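Long-range contacts in dihydrolipoyl dehydrogenase (Elizabethkingia anophelis NUHP1, PDB 6UZI), which probably catalyses the NAD(+)-dependent reoxidation of protein-bound dihydrolipoyl groups, using one FAD per subunit and a redox-active disulfide: residues Lys179-His184 / Leu204-Thr209; Gly403-Leu408 / Val419-Ala424; Ala381-Ser386 / Ala409-Asp414; Ala27-Gln32 / Val339-Ala344. One frame throughout, in Å; residues are numbered along the deposited sequence.

Interaction 1: Lys179-His184 / Leu204-Thr209; sequences KEVPKH and LGSDVT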
# COMPACT_ATOMS: atom_id res chain seq x y z
N LYS A 179 -30.43 -9.30 -1.99
CA LYS A 179 -31.40 -8.34 -1.50
C LYS A 179 -31.46 -8.30 0.02
O LYS A 179 -32.27 -7.55 0.58
CB LYS A 179 -32.78 -8.66 -2.10
N GLU A 180 -30.61 -9.07 0.70
CA GLU A 180 -30.57 -9.16 2.16
C GLU A 180 -29.25 -9.76 2.59
O GLU A 180 -28.57 -10.44 1.81
CB GLU A 180 -31.74 -9.98 2.71
CG GLU A 180 -31.75 -11.44 2.26
CD GLU A 180 -32.86 -12.25 2.90
OE1 GLU A 180 -33.59 -11.70 3.75
OE2 GLU A 180 -33.02 -13.44 2.54
N VAL A 181 -28.86 -9.46 3.82
CA VAL A 181 -27.66 -10.07 4.41
C VAL A 181 -28.02 -11.48 4.84
O VAL A 181 -28.95 -11.66 5.64
CB VAL A 181 -27.13 -9.26 5.60
CG1 VAL A 181 -26.04 -10.05 6.32
CG2 VAL A 181 -26.62 -7.90 5.14
N PRO A 182 -27.35 -12.51 4.32
CA PRO A 182 -27.73 -13.89 4.67
C PRO A 182 -27.61 -14.15 6.16
O PRO A 182 -26.72 -13.63 6.84
CB PRO A 182 -26.73 -14.74 3.88
CG PRO A 182 -26.29 -13.86 2.76
CD PRO A 182 -26.27 -12.47 3.33
N LYS A 183 -28.52 -14.98 6.68
CA LYS A 183 -28.37 -15.44 8.05
C LYS A 183 -27.24 -16.44 8.17
O LYS A 183 -26.37 -16.32 9.04
CB LYS A 183 -29.69 -16.02 8.56
CG LYS A 183 -30.81 -15.02 8.57
CD LYS A 183 -32.07 -15.55 9.25
CE LYS A 183 -32.74 -16.66 8.46
NZ LYS A 183 -34.13 -16.88 8.94
N HIS A 184 -27.19 -17.41 7.25
CA HIS A 184 -26.10 -18.38 7.22
C HIS A 184 -25.74 -18.65 5.76
O HIS A 184 -26.50 -19.30 5.04
CB HIS A 184 -26.50 -19.67 7.93
CG HIS A 184 -25.38 -20.66 8.06
ND1 HIS A 184 -25.55 -21.91 8.63
CD2 HIS A 184 -24.08 -20.57 7.72
CE1 HIS A 184 -24.40 -22.55 8.62
NE2 HIS A 184 -23.49 -21.76 8.08
N LEU A 204 -20.89 -8.33 7.54
CA LEU A 204 -22.23 -7.75 7.60
C LEU A 204 -23.18 -8.50 8.53
O LEU A 204 -24.37 -8.15 8.57
CB LEU A 204 -22.84 -7.67 6.21
CG LEU A 204 -22.15 -6.82 5.15
CD1 LEU A 204 -23.04 -6.72 3.91
CD2 LEU A 204 -21.79 -5.43 5.68
N GLY A 205 -22.72 -9.52 9.25
CA GLY A 205 -23.55 -10.21 10.22
C GLY A 205 -23.83 -11.66 9.91
O GLY A 205 -24.39 -12.36 10.77
N SER A 206 -23.51 -12.15 8.71
CA SER A 206 -23.83 -13.52 8.35
C SER A 206 -22.94 -14.50 9.10
O SER A 206 -21.81 -14.19 9.48
CB SER A 206 -23.64 -13.75 6.84
OG SER A 206 -24.58 -13.04 6.06
N ASP A 207 -23.48 -15.70 9.31
CA ASP A 207 -22.65 -16.86 9.60
C ASP A 207 -22.17 -17.41 8.27
O ASP A 207 -22.95 -17.54 7.33
CB ASP A 207 -23.44 -17.93 10.36
CG ASP A 207 -23.44 -17.70 11.85
OD1 ASP A 207 -22.56 -16.97 12.35
OD2 ASP A 207 -24.33 -18.27 12.53
N VAL A 208 -20.88 -17.71 8.17
CA VAL A 208 -20.29 -18.20 6.92
C VAL A 208 -19.55 -19.49 7.20
O VAL A 208 -18.64 -19.52 8.04
CB VAL A 208 -19.35 -17.17 6.28
CG1 VAL A 208 -18.85 -17.71 4.95
CG2 VAL A 208 -20.06 -15.83 6.09
N THR A 209 -19.92 -20.55 6.48
CA THR A 209 -19.23 -21.83 6.55
C THR A 209 -18.73 -22.18 5.16
O THR A 209 -19.50 -22.18 4.19
CB THR A 209 -20.15 -22.93 7.08
OG1 THR A 209 -20.76 -22.51 8.31
CG2 THR A 209 -19.37 -24.21 7.33
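V181 meets the end of the helix that precedes strand 207-211, with both methyls against L204, CG1 toward its carbonyl O and CG2 toward CB and CD1. CG1, held anti to the backbone N (chi1 170°), lies 3.4 Å from the carbonyl O of L204 and also reaches S206 OG. CG2 rests 3.9 Å from L204 CB, the two side chains crossing at about a right angle. V87 packs against both residues. At P182 the partner is S206: OG of the serine donates to the proline carbonyl O and sits near the ring carbons as well, although the modelled separation is too short to be taken literally. The CB of K183 points away, and the residue contributes its backbone, its carbonyl O accepting from D207 N at 3.0 Å. H184 begins strand 184-188 and forms a parallel bridge with D207 of strand 207-211. Its CG stands anti to the backbone N (chi1 -174°), which carries the imidazole along the neighbouring strand. CD2 comes 3.3 Å from D207 O, while NE2 shares a hydrogen bond of 2.8 Å with T209 OG1 at the ring edge. D273 receives the backbone N-H groups of K183 and H184 through its two carboxylate oxygens. G205 closes helix 192-203 with a Schellman motif. The contact thus aligns strands 184-188 and 207-211 of a beta-alpha-beta unit in the probable NAD-binding Rossmann domain. Chemically, it passes from apolar packing at V181 to hydrogen bonding at S206, D207 and T209, so backbone and side-chain bonds together set the strand pairing where it begins.

Interaction 2: Gly403-Leu408 / Val419-Ala424; sequences GVIKIL and VHMIGA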
# COMPACT_ATOMS: atom_id res chain seq x y z
N GLY A 403 -0.79 -11.04 10.34
CA GLY A 403 -0.08 -11.51 9.17
C GLY A 403 1.42 -11.57 9.35
O GLY A 403 1.97 -11.33 10.42
N VAL A 404 2.08 -11.87 8.23
CA VAL A 404 3.52 -12.10 8.21
C VAL A 404 3.98 -11.86 6.78
O VAL A 404 3.21 -11.99 5.82
CB VAL A 404 3.84 -13.54 8.69
CG1 VAL A 404 3.33 -14.57 7.69
CG2 VAL A 404 5.33 -13.72 8.94
N ILE A 405 5.26 -11.49 6.64
CA ILE A 405 5.94 -11.39 5.35
C ILE A 405 7.00 -12.48 5.30
O ILE A 405 7.78 -12.65 6.24
CB ILE A 405 6.58 -10.00 5.15
CG1 ILE A 405 5.52 -8.91 5.31
CG2 ILE A 405 7.26 -9.93 3.80
CD1 ILE A 405 4.60 -8.80 4.13
N LYS A 406 7.02 -13.22 4.19
CA LYS A 406 7.90 -14.37 4.05
C LYS A 406 8.68 -14.25 2.75
O LYS A 406 8.09 -14.07 1.68
CB LYS A 406 7.09 -15.67 4.09
CG LYS A 406 7.85 -16.92 3.68
CD LYS A 406 6.89 -18.10 3.52
CE LYS A 406 7.63 -19.43 3.48
NZ LYS A 406 6.70 -20.57 3.37
N ILE A 407 10.00 -14.36 2.85
CA ILE A 407 10.88 -14.24 1.70
C ILE A 407 11.68 -15.53 1.57
O ILE A 407 12.23 -16.03 2.56
CB ILE A 407 11.83 -13.03 1.83
CG1 ILE A 407 11.04 -11.73 1.68
CG2 ILE A 407 12.94 -13.11 0.78
CD1 ILE A 407 11.87 -10.48 1.94
N LEU A 408 11.75 -16.06 0.35
CA LEU A 408 12.56 -17.22 0.02
C LEU A 408 13.73 -16.76 -0.85
O LEU A 408 13.54 -16.03 -1.82
CB LEU A 408 11.72 -18.27 -0.72
CG LEU A 408 10.47 -18.73 0.02
CD1 LEU A 408 9.55 -19.53 -0.90
CD2 LEU A 408 10.86 -19.57 1.22
N VAL A 419 8.35 -14.17 -2.73
CA VAL A 419 7.94 -13.29 -1.64
C VAL A 419 6.45 -13.50 -1.41
O VAL A 419 5.66 -13.41 -2.36
CB VAL A 419 8.25 -11.81 -1.95
CG1 VAL A 419 7.86 -10.90 -0.80
CG2 VAL A 419 9.72 -11.63 -2.26
N HIS A 420 6.07 -13.78 -0.17
CA HIS A 420 4.70 -14.18 0.15
C HIS A 420 4.21 -13.40 1.36
O HIS A 420 4.79 -13.50 2.44
CB HIS A 420 4.64 -15.69 0.39
CG HIS A 420 5.18 -16.50 -0.75
ND1 HIS A 420 4.46 -16.76 -1.89
CD2 HIS A 420 6.40 -17.07 -0.94
CE1 HIS A 420 5.19 -17.48 -2.72
NE2 HIS A 420 6.37 -17.67 -2.17
N MET A 421 3.12 -12.66 1.18
CA MET A 421 2.66 -11.68 2.15
C MET A 421 1.23 -11.96 2.57
O MET A 421 0.39 -12.35 1.75
CB MET A 421 2.71 -10.26 1.58
CG MET A 421 3.95 -9.91 0.79
SD MET A 421 3.82 -8.19 0.25
CE MET A 421 5.44 -7.95 -0.47
N ILE A 422 0.96 -11.76 3.85
CA ILE A 422 -0.40 -11.60 4.34
C ILE A 422 -0.35 -10.50 5.40
O ILE A 422 0.44 -10.59 6.34
CB ILE A 422 -0.99 -12.91 4.90
CG1 ILE A 422 -2.40 -12.67 5.44
CG2 ILE A 422 -0.09 -13.53 5.97
CD1 ILE A 422 -3.12 -13.94 5.74
N GLY A 423 -1.13 -9.45 5.20
CA GLY A 423 -1.07 -8.31 6.09
C GLY A 423 -1.78 -7.13 5.46
O GLY A 423 -2.29 -7.21 4.34
N ALA A 424 -1.80 -6.03 6.22
CA ALA A 424 -2.44 -4.82 5.73
C ALA A 424 -1.75 -4.33 4.46
O ALA A 424 -0.53 -4.32 4.37
CB ALA A 424 -2.40 -3.72 6.80
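I405 reaches across to M421 because its CG1 stands anti to the carbonyl carbon (chi1 -55°) and a chi2 of -75° bends CD1 over the neighbouring strand, 3.5 Å from M421 CB and close to CG and SD as well. H420 places CG anti to its carbonyl carbon (chi1 -55°), which presents the edge of the imidazole to L408, with CD1 of the leucine 3.9 Å from NE2 of the histidine. The backbones beneath run antiparallel. V404 pairs with I422 and K406 with H420 as hydrogen-bonded pairs, each exchanging two N-H to O bonds; that from I422 N to V404 O measures 3.0 Å, and that from H420 N to K406 O 2.8 Å. Between and beyond them, I405 with M421 and I407 with V419 form non-hydrogen-bonded pairs. In the latter the side chains lie side by side, I407 CG1 being 4.1 Å from V419 CG1. On the face that carries V404, K406, H420 and I422, two polar ends find partners outside the hairpin: the extended K406 brings NZ to salt bridges with D222 and E372, and H420 NE2 bonds to K370 O. This hairpin lies inside the dimerisation-domain sheet. Its I405, I407, V419 and M421 face packs on helices 426-438 and 458-469, its other face packs on helix 223-236, and strands 382-388 and 364-369 flank its outer edges.

Interaction 3: Ala381-Ser386 / Ala409-Asp414; sequences AYKTGS and ADEKTD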
# COMPACT_ATOMS: atom_id res chain seq x y z
N ALA A 381 18.07 -25.50 -3.03
CA ALA A 381 18.53 -25.13 -1.70
C ALA A 381 18.14 -23.68 -1.42
O ALA A 381 18.61 -22.76 -2.11
CB ALA A 381 20.04 -25.32 -1.61
N TYR A 382 17.31 -23.47 -0.41
CA TYR A 382 16.74 -22.14 -0.18
C TYR A 382 16.82 -21.77 1.30
O TYR A 382 16.86 -22.64 2.18
CB TYR A 382 15.28 -22.07 -0.66
CG TYR A 382 14.34 -22.97 0.11
CD1 TYR A 382 13.63 -22.50 1.21
CD2 TYR A 382 14.18 -24.31 -0.24
CE1 TYR A 382 12.77 -23.33 1.93
CE2 TYR A 382 13.32 -25.15 0.47
CZ TYR A 382 12.62 -24.65 1.55
OH TYR A 382 11.78 -25.47 2.26
N LYS A 383 16.84 -20.46 1.55
CA LYS A 383 16.72 -19.84 2.86
C LYS A 383 15.33 -19.24 3.02
O LYS A 383 14.67 -18.91 2.03
CB LYS A 383 17.75 -18.73 3.08
CG LYS A 383 19.18 -19.12 2.90
CD LYS A 383 20.10 -17.94 3.16
CE LYS A 383 19.98 -16.88 2.07
NZ LYS A 383 21.00 -15.80 2.23
N THR A 384 14.90 -19.10 4.27
CA THR A 384 13.62 -18.47 4.59
C THR A 384 13.84 -17.29 5.53
O THR A 384 14.59 -17.41 6.52
CB THR A 384 12.66 -19.48 5.24
OG1 THR A 384 12.40 -20.55 4.33
CG2 THR A 384 11.36 -18.80 5.62
N GLY A 385 13.22 -16.17 5.22
CA GLY A 385 13.14 -15.04 6.13
C GLY A 385 11.68 -14.73 6.40
O GLY A 385 10.83 -14.90 5.53
N SER A 386 11.39 -14.29 7.62
CA SER A 386 9.99 -14.14 8.03
C SER A 386 9.89 -13.11 9.15
O SER A 386 10.53 -13.27 10.19
CB SER A 386 9.45 -15.50 8.48
OG SER A 386 8.04 -15.46 8.63
N ALA A 409 14.94 -17.19 -0.48
CA ALA A 409 16.15 -16.79 -1.17
C ALA A 409 17.04 -17.99 -1.45
O ALA A 409 17.07 -18.95 -0.67
CB ALA A 409 16.93 -15.76 -0.34
N ASP A 410 17.77 -17.94 -2.57
CA ASP A 410 18.72 -19.00 -2.89
C ASP A 410 19.83 -19.00 -1.84
O ASP A 410 20.40 -17.96 -1.53
CB ASP A 410 19.30 -18.79 -4.29
CG ASP A 410 20.16 -19.97 -4.76
OD1 ASP A 410 21.41 -19.92 -4.62
OD2 ASP A 410 19.58 -20.98 -5.23
N GLU A 411 20.14 -20.18 -1.31
CA GLU A 411 21.10 -20.24 -0.21
C GLU A 411 22.50 -19.84 -0.65
O GLU A 411 23.23 -19.21 0.13
CB GLU A 411 21.11 -21.63 0.41
CG GLU A 411 21.88 -21.70 1.71
CD GLU A 411 23.35 -22.00 1.51
OE1 GLU A 411 23.67 -22.90 0.70
OE2 GLU A 411 24.19 -21.34 2.16
N LYS A 412 22.89 -20.15 -1.89
CA LYS A 412 24.25 -19.85 -2.33
C LYS A 412 24.38 -18.40 -2.79
O LYS A 412 25.35 -17.72 -2.44
CB LYS A 412 24.69 -20.82 -3.42
N THR A 413 23.44 -17.91 -3.60
CA THR A 413 23.58 -16.60 -4.21
C THR A 413 22.79 -15.50 -3.50
O THR A 413 23.00 -14.32 -3.82
CB THR A 413 23.16 -16.63 -5.69
OG1 THR A 413 21.73 -16.76 -5.78
CG2 THR A 413 23.84 -17.78 -6.40
N ASP A 414 21.90 -15.85 -2.58
CA ASP A 414 21.03 -14.93 -1.84
C ASP A 414 19.96 -14.29 -2.72
O ASP A 414 19.23 -13.39 -2.27
CB ASP A 414 21.84 -13.84 -1.12
CG ASP A 414 21.08 -13.20 0.04
OD1 ASP A 414 20.28 -13.90 0.70
OD2 ASP A 414 21.30 -12.00 0.31
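K383 runs its side chain across the turn that follows strand 404-410. Its CB lies 3.8 Å from the carbonyl O of A409, the same oxygen that accepts from K383 N. CG rides over the start of the turn, 3.8 Å from E411 CA and nearly as close to E411 CG, and the lysine and glutamate chains cross at about a right angle. A bend at chi3 (-70°) then carries CE past A409 CB, at 4.0 Å, and D410 O to the neighbourhood of D414 OD1. There NZ makes a salt bridge to D414 OD1, approaching from above the carboxylate plane; its modelled length is short enough to be doubtful in detail. D414 OD2 is bonded to T468 OG1 and E444 N, so the carboxylate that receives the lysine is itself held through its other oxygen. Backbone bonds fix the strands beneath: K383 N to A409 O at 2.7 Å and A409 N to K383 O at 3.1 Å are joined by E411 N to A381 O, which carries the pairing into the turn. D410 OD1 takes the backbone N-H of T413 on its anti lone pair at 3.0 Å, and D414 N bonds back to D410 O. The whole is an antiparallel edge pairing in the dimerisation-domain sheet, with an Asx motif at D410 shaping the turn that leads from strand 404-410 into strand 416-423.

Interaction 4: Ala27-Gln32 / Val339-Ala344; sequences AIRCAQ and VAETLA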
# COMPACT_ATOMS: atom_id res chain seq x y z
N ALA A 27 -6.86 -4.22 -27.55
CA ALA A 27 -7.35 -3.34 -28.61
C ALA A 27 -6.66 -1.98 -28.56
O ALA A 27 -6.23 -1.46 -29.59
CB ALA A 27 -8.87 -3.18 -28.50
N ILE A 28 -6.53 -1.40 -27.36
CA ILE A 28 -5.87 -0.10 -27.24
C ILE A 28 -4.43 -0.19 -27.73
O ILE A 28 -3.95 0.68 -28.46
CB ILE A 28 -5.94 0.40 -25.79
CG1 ILE A 28 -7.39 0.70 -25.40
CG2 ILE A 28 -5.07 1.63 -25.61
CD1 ILE A 28 -7.55 1.07 -23.95
N ARG A 29 -3.73 -1.25 -27.34
CA ARG A 29 -2.35 -1.41 -27.77
C ARG A 29 -2.26 -1.62 -29.28
O ARG A 29 -1.31 -1.15 -29.91
CB ARG A 29 -1.69 -2.55 -27.00
CG ARG A 29 -0.19 -2.61 -27.13
CD ARG A 29 0.45 -1.53 -26.29
NE ARG A 29 1.89 -1.47 -26.53
CZ ARG A 29 2.48 -0.52 -27.24
NH1 ARG A 29 1.76 0.46 -27.76
NH2 ARG A 29 3.80 -0.55 -27.41
N CYS A 30 -3.24 -2.32 -29.87
CA CYS A 30 -3.27 -2.46 -31.33
C CYS A 30 -3.53 -1.12 -32.00
O CYS A 30 -2.92 -0.80 -33.03
CB CYS A 30 -4.33 -3.48 -31.75
SG CYS A 30 -3.81 -5.19 -31.55
N ALA A 31 -4.44 -0.32 -31.43
CA ALA A 31 -4.67 1.01 -31.97
C ALA A 31 -3.44 1.91 -31.80
O ALA A 31 -3.14 2.71 -32.69
CB ALA A 31 -5.90 1.62 -31.29
N GLN A 32 -2.73 1.79 -30.68
CA GLN A 32 -1.54 2.62 -30.48
C GLN A 32 -0.45 2.27 -31.48
O GLN A 32 0.35 3.14 -31.86
CB GLN A 32 -1.02 2.49 -29.05
CG GLN A 32 -1.93 3.07 -27.98
CD GLN A 32 -1.36 2.92 -26.57
OE1 GLN A 32 -0.43 2.15 -26.34
NE2 GLN A 32 -1.95 3.64 -25.62
N VAL A 339 0.49 -9.66 -27.48
CA VAL A 339 0.07 -10.01 -28.83
C VAL A 339 0.13 -8.79 -29.75
O VAL A 339 0.64 -8.87 -30.88
CB VAL A 339 -1.32 -10.65 -28.82
CG1 VAL A 339 -1.85 -10.78 -30.24
CG2 VAL A 339 -1.26 -12.04 -28.19
N ALA A 340 -0.34 -7.64 -29.26
CA ALA A 340 -0.34 -6.43 -30.08
C ALA A 340 1.07 -6.07 -30.53
O ALA A 340 1.31 -5.78 -31.70
CB ALA A 340 -0.97 -5.27 -29.32
N GLU A 341 2.03 -6.10 -29.60
CA GLU A 341 3.40 -5.78 -29.96
C GLU A 341 4.00 -6.85 -30.87
O GLU A 341 4.76 -6.52 -31.79
CB GLU A 341 4.24 -5.58 -28.70
CG GLU A 341 3.90 -4.29 -27.98
CD GLU A 341 4.56 -4.18 -26.63
OE1 GLU A 341 5.44 -5.01 -26.33
OE2 GLU A 341 4.18 -3.26 -25.86
N THR A 342 3.62 -8.11 -30.66
CA THR A 342 4.05 -9.17 -31.56
C THR A 342 3.50 -8.95 -32.96
O THR A 342 4.23 -9.11 -33.95
CB THR A 342 3.61 -10.53 -31.00
OG1 THR A 342 4.44 -10.89 -29.90
CG2 THR A 342 3.65 -11.62 -32.08
N LEU A 343 2.23 -8.56 -33.07
CA LEU A 343 1.64 -8.28 -34.38
C LEU A 343 2.36 -7.13 -35.07
O LEU A 343 2.33 -7.05 -36.31
CB LEU A 343 0.16 -7.95 -34.23
CG LEU A 343 -0.76 -9.12 -33.92
CD1 LEU A 343 -2.16 -8.62 -33.63
CD2 LEU A 343 -0.75 -10.04 -35.10
N ALA A 344 2.98 -6.25 -34.31
CA ALA A 344 3.67 -5.09 -34.86
C ALA A 344 5.12 -5.39 -35.23
O ALA A 344 5.84 -4.47 -35.63
CB ALA A 344 3.61 -3.93 -33.87
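R29 and E341 join two helices by a salt bridge in which NE and NH2 of the arginine both donate to a single oxygen, E341 OE2, at 3.0 and 3.1 Å respectively. Helix 21-32 is the one that begins within the GxGxxG turn of the FAD-binding Rossmann fold, and it runs nearly parallel to helix 329-343, the short axes crossing at -26°. The oxygen lies in the guanidinium plane, whereas the carboxylate is turned 85° against that plane; NE uses the anti lone pair of OE2 and NH2 comes from above the carboxylate. A chi2 bend of 75° in the arginine carries the group there. The other carboxylate oxygen, OE1, forms a salt bridge with R448 of the second subunit, so E341 links this helix pair to the dimer interface, where R471 of that subunit also packs. Nearer the helix axes, the aliphatic part of R29 closes over A340: its CG is 3.5 Å from A340 CB, the axes of the two short segments being 8.7 Å apart at their closest. C30 lines the other flank of that methyl, with SG 3.6 Å from A340 CB and 4.3 Å from CD1 of L343.

In the fold
Interactions 2 and 3 share strand 404-410 and one antiparallel sheet, and touch where I407 O probably accepts a hydrogen bond from G385 N. Interaction 2 is the buried middle of that sheet, gripped mainly by backbone bonds and aliphatic packing; interaction 3 is its surface edge, where a lysine-aspartate pair and a turn take over. Interaction 1 is partly buried, a parallel strand pairing in the probable NAD domain, its centre about 30 Å from that of interaction 2. Interaction 4 is buried, lies on the opposite side of the chain's centre from interaction 1, and joins helices by a salt bridge reaching the second subunit, whereas the other three touch no other subunit.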